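Long-range contacts in succinoglycan biosynthesis protein (Bacillus cereus ATCC 14579, PDB 3B55), which binds a calcium ion and, as a member of the erythromycin esterase family, is probably a hydrolase-like enzyme whose natural substrate is not established: residues A[85-90]-A[434-439]; A[259-264]-A[288-293]; A[282-287]-A[322-327]; A[345-350]-A[360-365]. The protein carries 1 engineered substitution. One frame throughout, in Å; residues are numbered along the deposited sequence.

Contact 1: A[85-90]-A[434-439]; sequences HGAHEV and QKVSPS. With CA (calcium ion), chain B.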
loop_
_atom_site.group_PDB
_atom_site.type_symbol
_atom_site.label_atom_id
_atom_site.label_comp_id
_atom_site.label_asym_id
_atom_site.label_seq_id
_atom_site.Cartn_x
_atom_site.Cartn_y
_atom_site.Cartn_z
ATOM N N HIS A 85 8.214 -0.467 7.463
ATOM C CA HIS A 85 7.008 -0.041 8.165
ATOM C C HIS A 85 7.297 0.497 9.559
ATOM O O HIS A 85 6.366 0.807 10.300
ATOM C CB HIS A 85 6.026 -1.194 8.319
ATOM C CG HIS A 85 5.390 -1.612 7.040
ATOM N ND1 HIS A 85 5.054 -0.712 6.051
ATOM C CD2 HIS A 85 4.968 -2.821 6.608
ATOM C CE1 HIS A 85 4.448 -1.348 5.068
ATOM N NE2 HIS A 85 4.382 -2.626 5.383
ATOM N N GLY A 86 8.567 0.618 9.924
ATOM C CA GLY A 86 8.871 1.101 11.261
ATOM C C GLY A 86 9.766 2.318 11.410
ATOM O O GLY A 86 10.484 2.426 12.401
ATOM N N ALA A 87 9.731 3.240 10.453
ATOM C CA ALA A 87 10.555 4.442 10.550
ATOM C C ALA A 87 9.708 5.713 10.518
ATOM O O ALA A 87 8.814 5.867 9.677
ATOM C CB ALA A 87 11.592 4.473 9.433
ATOM N N HIS A 88 10.011 6.620 11.443
ATOM C CA HIS A 88 9.310 7.892 11.587
ATOM C C HIS A 88 9.432 8.827 10.382
ATOM O O HIS A 88 8.426 9.295 9.845
ATOM C CB HIS A 88 9.826 8.599 12.853
ATOM C CG HIS A 88 9.244 9.960 13.079
ATOM N ND1 HIS A 88 9.959 11.118 12.871
ATOM C CD2 HIS A 88 8.021 10.348 13.510
ATOM C CE1 HIS A 88 9.204 12.162 13.167
ATOM N NE2 HIS A 88 8.022 11.721 13.557
ATOM N N GLU A 89 10.665 9.095 9.966
ATOM C CA GLU A 89 10.937 9.994 8.845
ATOM C C GLU A 89 10.364 9.478 7.540
ATOM O O GLU A 89 9.970 10.264 6.675
ATOM C CB GLU A 89 12.448 10.214 8.676
ATOM C CG GLU A 89 13.151 10.870 9.860
ATOM C CD GLU A 89 13.234 9.972 11.096
ATOM O OE1 GLU A 89 13.016 8.740 10.988
ATOM O OE2 GLU A 89 13.554 10.502 12.179
ATOM N N VAL A 90 10.321 8.159 7.388
ATOM C CA VAL A 90 9.777 7.594 6.166
ATOM C C VAL A 90 8.291 7.903 6.110
ATOM O O VAL A 90 7.779 8.335 5.073
ATOM C CB VAL A 90 9.998 6.079 6.090
ATOM C CG1 VAL A 90 9.334 5.531 4.849
ATOM C CG2 VAL A 90 11.493 5.785 6.056
ATOM N N GLN A 434 18.700 9.879 4.588
ATOM C CA GLN A 434 19.945 9.403 5.177
ATOM C C GLN A 434 19.895 8.939 6.629
ATOM O O GLN A 434 20.657 8.052 7.013
ATOM C CB GLN A 434 21.033 10.463 4.977
ATOM C CG GLN A 434 21.126 10.961 3.529
ATOM C CD GLN A 434 21.646 9.904 2.552
ATOM O OE1 GLN A 434 21.274 8.735 2.626
ATOM N NE2 GLN A 434 22.500 10.325 1.621
ATOM N N LYS A 435 19.023 9.516 7.449
ATOM C CA LYS A 435 18.935 9.043 8.829
ATOM C C LYS A 435 17.500 8.929 9.325
ATOM O O LYS A 435 16.739 9.894 9.319
ATOM C CB LYS A 435 19.732 9.925 9.801
ATOM C CG LYS A 435 19.820 9.273 11.188
ATOM C CD LYS A 435 20.397 10.159 12.282
ATOM C CE LYS A 435 21.911 10.041 12.376
ATOM N NZ LYS A 435 22.348 8.623 12.289
ATOM N N VAL A 436 17.130 7.731 9.756
ATOM C CA VAL A 436 15.789 7.507 10.267
ATOM C C VAL A 436 15.821 7.120 11.739
ATOM O O VAL A 436 16.864 6.727 12.267
ATOM C CB VAL A 436 15.066 6.386 9.490
ATOM C CG1 VAL A 436 15.034 6.719 8.002
ATOM C CG2 VAL A 436 15.758 5.044 9.741
ATOM N N SER A 437 14.666 7.249 12.382
ATOM C CA SER A 437 14.484 6.892 13.779
ATOM C C SER A 437 13.163 6.107 13.833
ATOM O O SER A 437 12.368 6.145 12.890
ATOM C CB SER A 437 14.412 8.148 14.649
ATOM O OG SER A 437 13.288 8.946 14.313
ATOM N N PRO A 438 12.906 5.387 14.936
ATOM C CA PRO A 438 11.687 4.587 15.105
ATOM C C PRO A 438 10.351 5.334 14.997
ATOM O O PRO A 438 10.206 6.459 15.483
ATOM C CB PRO A 438 11.873 3.963 16.494
ATOM C CG PRO A 438 13.376 3.918 16.666
ATOM C CD PRO A 438 13.769 5.274 16.127
ATOM N N SER A 439 9.376 4.698 14.353
ATOM C CA SER A 439 8.046 5.280 14.221
ATOM C C SER A 439 7.536 5.426 15.651
ATOM O O SER A 439 7.947 4.682 16.538
ATOM C CB SER A 439 7.132 4.343 13.442
ATOM O OG SER A 439 6.972 3.115 14.127
HETATM CA CA CA B . 3.510 -4.683 4.560
HETATM O O HOH W 1 5.417 1.678 12.521
#
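The carboxylate of E89 takes two bonds from one residue, S437. The backbone N of S437 lies 2.6 Å from E89 OE1 and reaches it from above the carboxylate plane, whereas S437 OG donates to the syn lone pair of E89 OE2 at 2.7 Å. This double grip fixes the rotation of the carboxylate, and the bend of the glutamate chain at chi2 (69°) turns it toward the serine. S437 also accepts: H88 N donates to S437 O at 2.8 Å. A second backbone bond, 3.2 Å from S439 N to G86 O, completes the pairing around A87 and P438. Alongside, A87 CB packs on V436 CB at 4.0 Å, and V90 CG2 meets V436 CG1. A water bridges H85 O and S439 OG, the latter also bonded to N349. The loop 437-439, just after strand 435-436, thus ties down the start of helix 88-104, with A87 as its N-cap residue. Just before that turn, H85 NE2 binds the calcium ion at 2.4 Å, and E82 holds H85 ND1. With E113, this makes a calcium site with one ligand on the loop after strand 77-82 and one just after strand 109-112.

Contact 2: A[259-264]-A[288-293]; sequences ARIIEQ and YENAKW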
loop_
_atom_site.group_PDB
_atom_site.type_symbol
_atom_site.label_atom_id
_atom_site.label_comp_id
_atom_site.label_asym_id
_atom_site.label_seq_id
_atom_site.Cartn_x
_atom_site.Cartn_y
_atom_site.Cartn_z
ATOM N N ALA A 259 -18.466 -7.166 -2.081
ATOM C CA ALA A 259 -18.697 -8.601 -2.259
ATOM C C ALA A 259 -17.431 -9.217 -2.848
ATOM O O ALA A 259 -17.047 -10.341 -2.514
ATOM C CB ALA A 259 -19.878 -8.840 -3.196
ATOM N N ARG A 260 -16.786 -8.466 -3.732
ATOM C CA ARG A 260 -15.556 -8.917 -4.366
ATOM C C ARG A 260 -14.485 -9.198 -3.308
ATOM O O ARG A 260 -13.654 -10.086 -3.470
ATOM C CB ARG A 260 -15.046 -7.849 -5.326
ATOM C CG ARG A 260 -13.937 -8.338 -6.215
ATOM C CD ARG A 260 -14.491 -9.227 -7.311
ATOM N NE ARG A 260 -13.430 -9.935 -8.021
ATOM C CZ ARG A 260 -12.859 -11.053 -7.586
ATOM N NH1 ARG A 260 -13.250 -11.597 -6.443
ATOM N NH2 ARG A 260 -11.893 -11.623 -8.290
ATOM N N ILE A 261 -14.501 -8.429 -2.226
ATOM C CA ILE A 261 -13.525 -8.611 -1.157
ATOM C C ILE A 261 -13.682 -9.984 -0.496
ATOM O O ILE A 261 -12.691 -10.627 -0.157
ATOM C CB ILE A 261 -13.664 -7.507 -0.087
ATOM C CG1 ILE A 261 -13.305 -6.147 -0.696
ATOM C CG2 ILE A 261 -12.773 -7.818 1.105
ATOM C CD1 ILE A 261 -11.850 -6.013 -1.128
ATOM N N ILE A 262 -14.926 -10.419 -0.313
ATOM C CA ILE A 262 -15.218 -11.710 0.297
ATOM C C ILE A 262 -14.670 -12.842 -0.572
ATOM O O ILE A 262 -14.145 -13.832 -0.050
ATOM C CB ILE A 262 -16.740 -11.908 0.480
ATOM C CG1 ILE A 262 -17.337 -10.702 1.208
ATOM C CG2 ILE A 262 -17.003 -13.182 1.272
ATOM C CD1 ILE A 262 -18.848 -10.698 1.269
ATOM N N GLU A 263 -14.801 -12.710 -1.891
ATOM C CA GLU A 263 -14.276 -13.726 -2.801
ATOM C C GLU A 263 -12.749 -13.723 -2.754
ATOM O O GLU A 263 -12.114 -14.782 -2.799
ATOM C CB GLU A 263 -14.707 -13.456 -4.236
ATOM C CG GLU A 263 -16.178 -13.690 -4.538
ATOM C CD GLU A 263 -16.483 -13.493 -6.011
ATOM O OE1 GLU A 263 -16.182 -14.403 -6.815
ATOM O OE2 GLU A 263 -17.005 -12.414 -6.362
ATOM N N GLN A 264 -12.165 -12.528 -2.678
ATOM C CA GLN A 264 -10.714 -12.406 -2.630
ATOM C C GLN A 264 -10.175 -13.102 -1.390
ATOM O O GLN A 264 -9.178 -13.828 -1.452
ATOM C CB GLN A 264 -10.293 -10.936 -2.612
ATOM C CG GLN A 264 -10.495 -10.197 -3.936
ATOM C CD GLN A 264 -10.174 -8.724 -3.817
ATOM O OE1 GLN A 264 -9.853 -8.237 -2.733
ATOM N NE2 GLN A 264 -10.279 -8.001 -4.921
ATOM N N TYR A 288 -3.848 -5.517 -5.917
ATOM C CA TYR A 288 -3.740 -4.867 -7.223
ATOM C C TYR A 288 -5.128 -4.500 -7.717
ATOM O O TYR A 288 -5.363 -3.368 -8.149
ATOM C CB TYR A 288 -3.085 -5.828 -8.229
ATOM C CG TYR A 288 -3.525 -5.649 -9.668
ATOM C CD1 TYR A 288 -3.247 -4.471 -10.365
ATOM C CD2 TYR A 288 -4.199 -6.668 -10.343
ATOM C CE1 TYR A 288 -3.629 -4.313 -11.698
ATOM C CE2 TYR A 288 -4.583 -6.521 -11.684
ATOM C CZ TYR A 288 -4.295 -5.342 -12.354
ATOM O OH TYR A 288 -4.665 -5.178 -13.674
ATOM N N GLU A 289 -6.037 -5.474 -7.647
ATOM C CA GLU A 289 -7.416 -5.296 -8.098
ATOM C C GLU A 289 -8.130 -4.203 -7.320
ATOM O O GLU A 289 -8.895 -3.427 -7.889
ATOM C CB GLU A 289 -8.208 -6.609 -7.964
ATOM C CG GLU A 289 -7.705 -7.749 -8.839
ATOM C CD GLU A 289 -8.640 -8.957 -8.831
ATOM O OE1 GLU A 289 -9.460 -9.077 -7.889
ATOM O OE2 GLU A 289 -8.539 -9.797 -9.756
ATOM N N ASN A 290 -7.872 -4.144 -6.019
ATOM C CA ASN A 290 -8.507 -3.144 -5.174
ATOM C C ASN A 290 -7.968 -1.753 -5.460
ATOM O O ASN A 290 -8.708 -0.776 -5.398
ATOM C CB ASN A 290 -8.321 -3.518 -3.702
ATOM C CG ASN A 290 -9.074 -4.789 -3.341
ATOM O OD1 ASN A 290 -8.771 -5.460 -2.346
ATOM N ND2 ASN A 290 -10.070 -5.124 -4.156
ATOM N N ALA A 291 -6.680 -1.670 -5.783
ATOM C CA ALA A 291 -6.056 -0.395 -6.103
ATOM C C ALA A 291 -6.526 0.034 -7.496
ATOM O O ALA A 291 -6.722 1.222 -7.759
ATOM C CB ALA A 291 -4.549 -0.534 -6.082
ATOM N N LYS A 292 -6.704 -0.939 -8.387
ATOM C CA LYS A 292 -7.166 -0.646 -9.744
ATOM C C LYS A 292 -8.624 -0.202 -9.705
ATOM O O LYS A 292 -9.006 0.766 -10.364
ATOM C CB LYS A 292 -7.028 -1.873 -10.650
ATOM C CG LYS A 292 -7.517 -1.604 -12.061
ATOM C CD LYS A 292 -7.045 -2.645 -13.061
ATOM C CE LYS A 292 -8.045 -3.770 -13.219
ATOM N NZ LYS A 292 -7.787 -4.514 -14.487
ATOM N N TRP A 293 -9.436 -0.912 -8.931
ATOM C CA TRP A 293 -10.848 -0.562 -8.802
ATOM C C TRP A 293 -11.009 0.911 -8.352
ATOM O O TRP A 293 -11.860 1.640 -8.864
ATOM C CB TRP A 293 -11.519 -1.489 -7.784
ATOM C CG TRP A 293 -12.958 -1.178 -7.577
ATOM C CD1 TRP A 293 -14.017 -1.694 -8.265
ATOM C CD2 TRP A 293 -13.498 -0.195 -6.687
ATOM N NE1 TRP A 293 -15.183 -1.089 -7.864
ATOM C CE2 TRP A 293 -14.893 -0.163 -6.897
ATOM C CE3 TRP A 293 -12.936 0.665 -5.735
ATOM C CZ2 TRP A 293 -15.740 0.701 -6.189
ATOM C CZ3 TRP A 293 -13.779 1.528 -5.028
ATOM C CH2 TRP A 293 -15.166 1.537 -5.262
#
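Over one face of the R260 guanidinium lies the carboxylate of E289, its OE1 3.5 Å from R260 NH2. The two planes are turned 64° apart and OE1 sits over the guanidinium face, so the attraction is electrostatic and no N-H is directed at it. R260 also has a long ion pair with E263, one turn on in its own helix; E263 is further bonded to S235 of helix 221-240. A bend at chi2 in the arginine and an extended chain beyond CG in E289 let the side chains cross at about a right angle. Deeper in the interface, the amides of Q264 and N290 approach from opposite directions with planes 34° apart, and Q264 also slides past E289. Beside them the CD1 methyl of I261 packs against the N290 amide. Helices 250-268 and 278-298 run antiparallel here (166°), their local axes 11.6 Å apart. At such spacing long side chains, rather than close backbone packing, span the gap. The joint is polar, its amides buried, and the network of R260, E263 and E289 on the partly exposed side acts through charge, probably as a weaker and less directional link than a bidentate salt bridge.

Contact 3: A[282-287]-A[322-327]; sequences KHDIAM and KVAGQH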
loop_
_atom_site.group_PDB
_atom_site.type_symbol
_atom_site.label_atom_id
_atom_site.label_comp_id
_atom_site.label_asym_id
_atom_site.label_seq_id
_atom_site.Cartn_x
_atom_site.Cartn_y
_atom_site.Cartn_z
ATOM N N LYS A 282 -2.099 -14.757 -5.125
ATOM C CA LYS A 282 -3.472 -14.299 -4.992
ATOM C C LYS A 282 -3.550 -13.093 -4.070
ATOM O O LYS A 282 -4.385 -12.215 -4.271
ATOM C CB LYS A 282 -4.372 -15.410 -4.438
ATOM C CG LYS A 282 -4.553 -16.610 -5.362
ATOM C CD LYS A 282 -5.670 -17.511 -4.848
ATOM C CE LYS A 282 -5.729 -18.850 -5.565
ATOM N NZ LYS A 282 -4.699 -19.799 -5.061
ATOM N N HIS A 283 -2.684 -13.044 -3.060
ATOM C CA HIS A 283 -2.714 -11.920 -2.136
ATOM C C HIS A 283 -2.497 -10.609 -2.873
ATOM O O HIS A 283 -3.325 -9.709 -2.787
ATOM C CB HIS A 283 -1.651 -12.048 -1.041
ATOM C CG HIS A 283 -1.669 -10.917 -0.054
ATOM N ND1 HIS A 283 -0.523 -10.268 0.358
ATOM C CD2 HIS A 283 -2.697 -10.304 0.583
ATOM C CE1 HIS A 283 -0.845 -9.301 1.201
ATOM N NE2 HIS A 283 -2.157 -9.300 1.354
ATOM N N ASP A 284 -1.401 -10.499 -3.618
ATOM C CA ASP A 284 -1.134 -9.248 -4.316
ATOM C C ASP A 284 -1.969 -9.031 -5.568
ATOM O O ASP A 284 -2.058 -7.914 -6.061
ATOM C CB ASP A 284 0.357 -9.106 -4.615
ATOM C CG ASP A 284 1.096 -8.359 -3.504
ATOM O OD1 ASP A 284 0.707 -8.518 -2.322
ATOM O OD2 ASP A 284 2.059 -7.610 -3.797
ATOM N N ILE A 285 -2.571 -10.092 -6.092
ATOM C CA ILE A 285 -3.433 -9.922 -7.244
ATOM C C ILE A 285 -4.623 -9.120 -6.690
ATOM O O ILE A 285 -5.047 -8.134 -7.282
ATOM C CB ILE A 285 -3.904 -11.282 -7.812
ATOM C CG1 ILE A 285 -2.827 -11.826 -8.756
ATOM C CG2 ILE A 285 -5.247 -11.132 -8.516
ATOM C CD1 ILE A 285 -3.210 -13.111 -9.459
ATOM N N ALA A 286 -5.121 -9.533 -5.528
ATOM C CA ALA A 286 -6.243 -8.864 -4.877
ATOM C C ALA A 286 -5.927 -7.401 -4.538
ATOM O O ALA A 286 -6.738 -6.516 -4.809
ATOM C CB ALA A 286 -6.633 -9.622 -3.599
HETATM N N MSE A 287 -4.770 -7.145 -3.931
HETATM C CA MSE A 287 -4.393 -5.772 -3.581
HETATM C C MSE A 287 -4.350 -4.919 -4.842
HETATM O O MSE A 287 -4.754 -3.755 -4.836
HETATM C CB MSE A 287 -3.021 -5.727 -2.893
HETATM C CG MSE A 287 -2.946 -6.500 -1.578
HETATM SE SE MSE A 287 -1.879 -5.600 -0.210
HETATM C CE MSE A 287 -0.115 -5.967 -0.902
ATOM N N LYS A 322 4.687 -12.832 -7.710
ATOM C CA LYS A 322 4.472 -11.528 -8.329
ATOM C C LYS A 322 3.872 -10.609 -7.271
ATOM O O LYS A 322 3.166 -11.072 -6.370
ATOM C CB LYS A 322 3.491 -11.624 -9.498
ATOM C CG LYS A 322 3.951 -12.497 -10.662
ATOM C CD LYS A 322 3.016 -12.342 -11.866
ATOM C CE LYS A 322 3.352 -11.105 -12.702
ATOM N NZ LYS A 322 2.239 -10.114 -12.800
ATOM N N VAL A 323 4.143 -9.312 -7.387
ATOM C CA VAL A 323 3.628 -8.327 -6.445
ATOM C C VAL A 323 2.696 -7.332 -7.130
ATOM O O VAL A 323 2.742 -7.155 -8.346
ATOM C CB VAL A 323 4.769 -7.556 -5.765
ATOM C CG1 VAL A 323 5.396 -8.419 -4.672
ATOM C CG2 VAL A 323 5.801 -7.166 -6.788
ATOM N N ALA A 324 1.859 -6.678 -6.332
ATOM C CA ALA A 324 0.880 -5.717 -6.829
ATOM C C ALA A 324 1.439 -4.732 -7.841
ATOM O O ALA A 324 0.793 -4.435 -8.845
ATOM C CB ALA A 324 0.259 -4.965 -5.659
ATOM N N GLY A 325 2.639 -4.228 -7.563
ATOM C CA GLY A 325 3.289 -3.266 -8.434
ATOM C C GLY A 325 3.558 -3.757 -9.841
ATOM O O GLY A 325 3.611 -2.956 -10.772
ATOM N N GLN A 326 3.749 -5.061 -10.017
ATOM C CA GLN A 326 3.992 -5.583 -11.358
ATOM C C GLN A 326 2.691 -5.629 -12.155
ATOM O O GLN A 326 2.688 -5.383 -13.364
ATOM C CB GLN A 326 4.603 -6.980 -11.294
ATOM C CG GLN A 326 6.021 -6.990 -10.765
ATOM C CD GLN A 326 6.492 -8.383 -10.444
ATOM O OE1 GLN A 326 7.174 -9.019 -11.244
ATOM N NE2 GLN A 326 6.107 -8.878 -9.276
ATOM N N HIS A 327 1.589 -5.933 -11.470
ATOM C CA HIS A 327 0.283 -6.000 -12.119
ATOM C C HIS A 327 -0.115 -4.590 -12.505
ATOM O O HIS A 327 -0.659 -4.364 -13.575
ATOM C CB HIS A 327 -0.777 -6.575 -11.169
ATOM C CG HIS A 327 -0.412 -7.897 -10.571
ATOM N ND1 HIS A 327 -0.101 -9.002 -11.334
ATOM C CD2 HIS A 327 -0.357 -8.302 -9.279
ATOM C CE1 HIS A 327 0.124 -10.033 -10.538
ATOM N NE2 HIS A 327 -0.026 -9.635 -9.287
#
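D284, in the second turn of helix 278-298, accepts a bond from the first turn of helix 324-332, so the contact joins a helix side to a helix N-terminus. The backbone N of A324 lies 2.7 Å from D284 OD2, with an angle of 164° at the hydrogen. It comes in on the anti side of the carboxylate, 24° out of its plane. The chi1 of D284, -92°, is displaced from the usual staggered value, and this swing carries OD2 over the N-cap residue V323, whose CA and CB stand 3.2 and 3.3 Å away. H309 ND1 bonds to the same oxygen, so that this buried atom is gripped by two donors, A324 N and H309 ND1.

A second group of contacts lies beside it. H327 points its CB at helix 278-298, and CG beside the backbone N sets the ring against I285 and the D284 carbonyl. The side chains of I285 and H327 cross at about a right angle. Y288, the residue just after the segment 282-287, meets the same histidine ring. Further along, selenomethionine M287 packs its CB at 4.4 Å from A324 CB. Its own side chain approaches M171 and D172 of strand 167-172 and lies about 4 Å from that of the calcium ligand E113, which places this helix pair next to the metal site. On the H327 ring, NE2 is 3.6 Å from I285 CG1, while CD2 stands 3.7 Å from D284 O.

Contact 4: A[345-350]-A[360-365]; sequences EGQYNV and YGTLKS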
loop_
_atom_site.group_PDB
_atom_site.type_symbol
_atom_site.label_atom_id
_atom_site.label_comp_id
_atom_site.label_asym_id
_atom_site.label_seq_id
_atom_site.Cartn_x
_atom_site.Cartn_y
_atom_site.Cartn_z
ATOM N N GLU A 345 21.338 5.122 7.353
ATOM C CA GLU A 345 21.700 4.879 8.744
ATOM C C GLU A 345 20.531 5.174 9.676
ATOM O O GLU A 345 19.597 5.897 9.311
ATOM C CB GLU A 345 22.902 5.740 9.152
ATOM C CG GLU A 345 24.174 5.488 8.347
ATOM C CD GLU A 345 25.338 6.370 8.791
ATOM O OE1 GLU A 345 25.124 7.587 8.978
ATOM O OE2 GLU A 345 26.466 5.848 8.939
ATOM N N GLY A 346 20.579 4.602 10.877
ATOM C CA GLY A 346 19.515 4.834 11.837
ATOM C C GLY A 346 18.893 3.586 12.432
ATOM O O GLY A 346 19.381 2.474 12.231
ATOM N N GLN A 347 17.804 3.786 13.170
ATOM C CA GLN A 347 17.086 2.695 13.807
ATOM C C GLN A 347 15.617 2.721 13.416
ATOM O O GLN A 347 15.075 3.771 13.067
ATOM C CB GLN A 347 17.227 2.788 15.326
ATOM C CG GLN A 347 18.674 2.840 15.782
ATOM C CD GLN A 347 18.811 2.885 17.286
ATOM O OE1 GLN A 347 18.662 1.869 17.968
ATOM N NE2 GLN A 347 19.082 4.074 17.815
ATOM N N TYR A 348 14.974 1.563 13.483
ATOM C CA TYR A 348 13.575 1.453 13.111
ATOM C C TYR A 348 12.887 0.371 13.923
ATOM O O TYR A 348 13.550 -0.463 14.546
ATOM C CB TYR A 348 13.460 1.106 11.627
ATOM C CG TYR A 348 14.293 -0.096 11.217
ATOM C CD1 TYR A 348 15.656 0.035 10.938
ATOM C CD2 TYR A 348 13.727 -1.370 11.137
ATOM C CE1 TYR A 348 16.434 -1.070 10.590
ATOM C CE2 TYR A 348 14.497 -2.480 10.788
ATOM C CZ TYR A 348 15.845 -2.322 10.522
ATOM O OH TYR A 348 16.614 -3.410 10.211
ATOM N N ASN A 349 11.555 0.394 13.921
ATOM C CA ASN A 349 10.784 -0.609 14.636
ATOM C C ASN A 349 10.691 -1.866 13.778
ATOM O O ASN A 349 10.522 -1.796 12.552
ATOM C CB ASN A 349 9.363 -0.122 14.934
ATOM C CG ASN A 349 9.314 0.892 16.058
ATOM O OD1 ASN A 349 9.931 0.707 17.105
ATOM N ND2 ASN A 349 8.567 1.968 15.849
ATOM N N VAL A 350 10.807 -3.013 14.432
ATOM C CA VAL A 350 10.720 -4.298 13.758
ATOM C C VAL A 350 10.412 -5.330 14.834
ATOM O O VAL A 350 10.685 -5.090 16.010
ATOM C CB VAL A 350 12.055 -4.658 13.070
ATOM C CG1 VAL A 350 13.160 -4.854 14.117
ATOM C CG2 VAL A 350 11.885 -5.911 12.236
ATOM N N TYR A 360 14.099 -2.351 17.601
ATOM C CA TYR A 360 15.211 -3.296 17.594
ATOM C C TYR A 360 15.954 -3.350 16.273
ATOM O O TYR A 360 16.863 -4.153 16.097
ATOM C CB TYR A 360 14.692 -4.694 17.947
ATOM C CG TYR A 360 13.736 -4.685 19.117
ATOM C CD1 TYR A 360 12.413 -5.091 18.965
ATOM C CD2 TYR A 360 14.143 -4.215 20.366
ATOM C CE1 TYR A 360 11.507 -5.023 20.034
ATOM C CE2 TYR A 360 13.258 -4.148 21.438
ATOM C CZ TYR A 360 11.939 -4.546 21.265
ATOM O OH TYR A 360 11.059 -4.439 22.317
ATOM N N GLY A 361 15.567 -2.490 15.343
ATOM C CA GLY A 361 16.223 -2.489 14.054
ATOM C C GLY A 361 17.319 -1.452 13.972
ATOM O O GLY A 361 17.138 -0.309 14.391
ATOM N N THR A 362 18.471 -1.857 13.447
ATOM C CA THR A 362 19.593 -0.942 13.284
ATOM C C THR A 362 20.106 -1.117 11.868
ATOM O O THR A 362 20.408 -2.230 11.442
ATOM C CB THR A 362 20.731 -1.255 14.256
ATOM O OG1 THR A 362 20.214 -1.332 15.587
ATOM C CG2 THR A 362 21.792 -0.159 14.196
ATOM N N LEU A 363 20.193 -0.020 11.131
ATOM C CA LEU A 363 20.673 -0.090 9.759
ATOM C C LEU A 363 22.178 -0.316 9.701
ATOM O O LEU A 363 22.931 0.320 10.439
ATOM C CB LEU A 363 20.308 1.195 9.010
ATOM C CG LEU A 363 18.821 1.355 8.691
ATOM C CD1 LEU A 363 18.554 2.723 8.077
ATOM C CD2 LEU A 363 18.405 0.246 7.736
ATOM N N LYS A 364 22.594 -1.242 8.838
ATOM C CA LYS A 364 24.009 -1.561 8.635
ATOM C C LYS A 364 24.297 -1.553 7.137
ATOM O O LYS A 364 24.331 -2.606 6.499
ATOM C CB LYS A 364 24.364 -2.947 9.185
ATOM C CG LYS A 364 24.056 -3.164 10.650
ATOM C CD LYS A 364 24.810 -4.370 11.211
ATOM C CE LYS A 364 26.321 -4.127 11.284
ATOM N NZ LYS A 364 27.029 -4.262 9.979
ATOM N N SER A 365 24.482 -0.365 6.573
ATOM C CA SER A 365 24.773 -0.242 5.152
ATOM C C SER A 365 26.287 -0.257 5.001
ATOM O O SER A 365 26.901 0.730 4.604
ATOM C CB SER A 365 24.198 1.058 4.608
ATOM O OG SER A 365 22.832 1.173 4.953
HETATM O O HOH W 2 22.830 2.896 11.346
HETATM O O HOH W 3 17.699 -0.242 17.274
#
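Y348 lays its ring over G361 of the facing strand. CB, which packs on G86 O of contact 1, carries the ring into the position between backbone N and carbonyl carbon (chi1 52°), folding it across the hairpin. CG and CD2 flank the point over which G361 CA sits, CD1 is near the G361 carbonyl, and CE1 reaches furthest along the strand, 3.5 Å from G361 C and 3.7 Å from L363 CD2. CE2 and CZ again meet G361 CA, and OH stands 4.0 Å from G361 CA and from T362 N. The result is a CH-pi contact, G361 CA standing 3.6 Å from the ring centroid and only 14° off its normal. F405 meets the same ring edge-to-face. Along the backbones, Y348 and G361 form an antiparallel hydrogen-bonded pair, each N to the other's O at 3.0 Å, and the bond from L363 N to G346 O (2.8 Å) extends the pairing. A water joins G346 N to L363 O. L363 also leans its CD1 on E345 C, while V350 CG1 covers G361 N. In this hairpin, glycine at 361 leaves room for the aromatic face to lie directly on the main chain, so backbone bonding and ring packing act on the same residue.

Contacts 2 and 3 are buried, share helix 278-298 and touch each other through Y288 and H327, whereas contacts 1 and 4 are only partly buried and lie about 9 Å apart between centres. Those two are stitched together by N349, whose backbone N bonds to G86 and whose side chain bonds to S439. The chemistry follows the place: backbone pairing dominates contact 4, and contact 1 mixes it with a serine-held carboxylate. Between helices, contact 2 relies on spread charges and amides, contact 3 on a carboxylate that takes a helix-start N-H. Contact 1 holds a calcium ligand and contact 3 approaches the other; contacts 1 and 2 lie on opposite sides of the chain's centre.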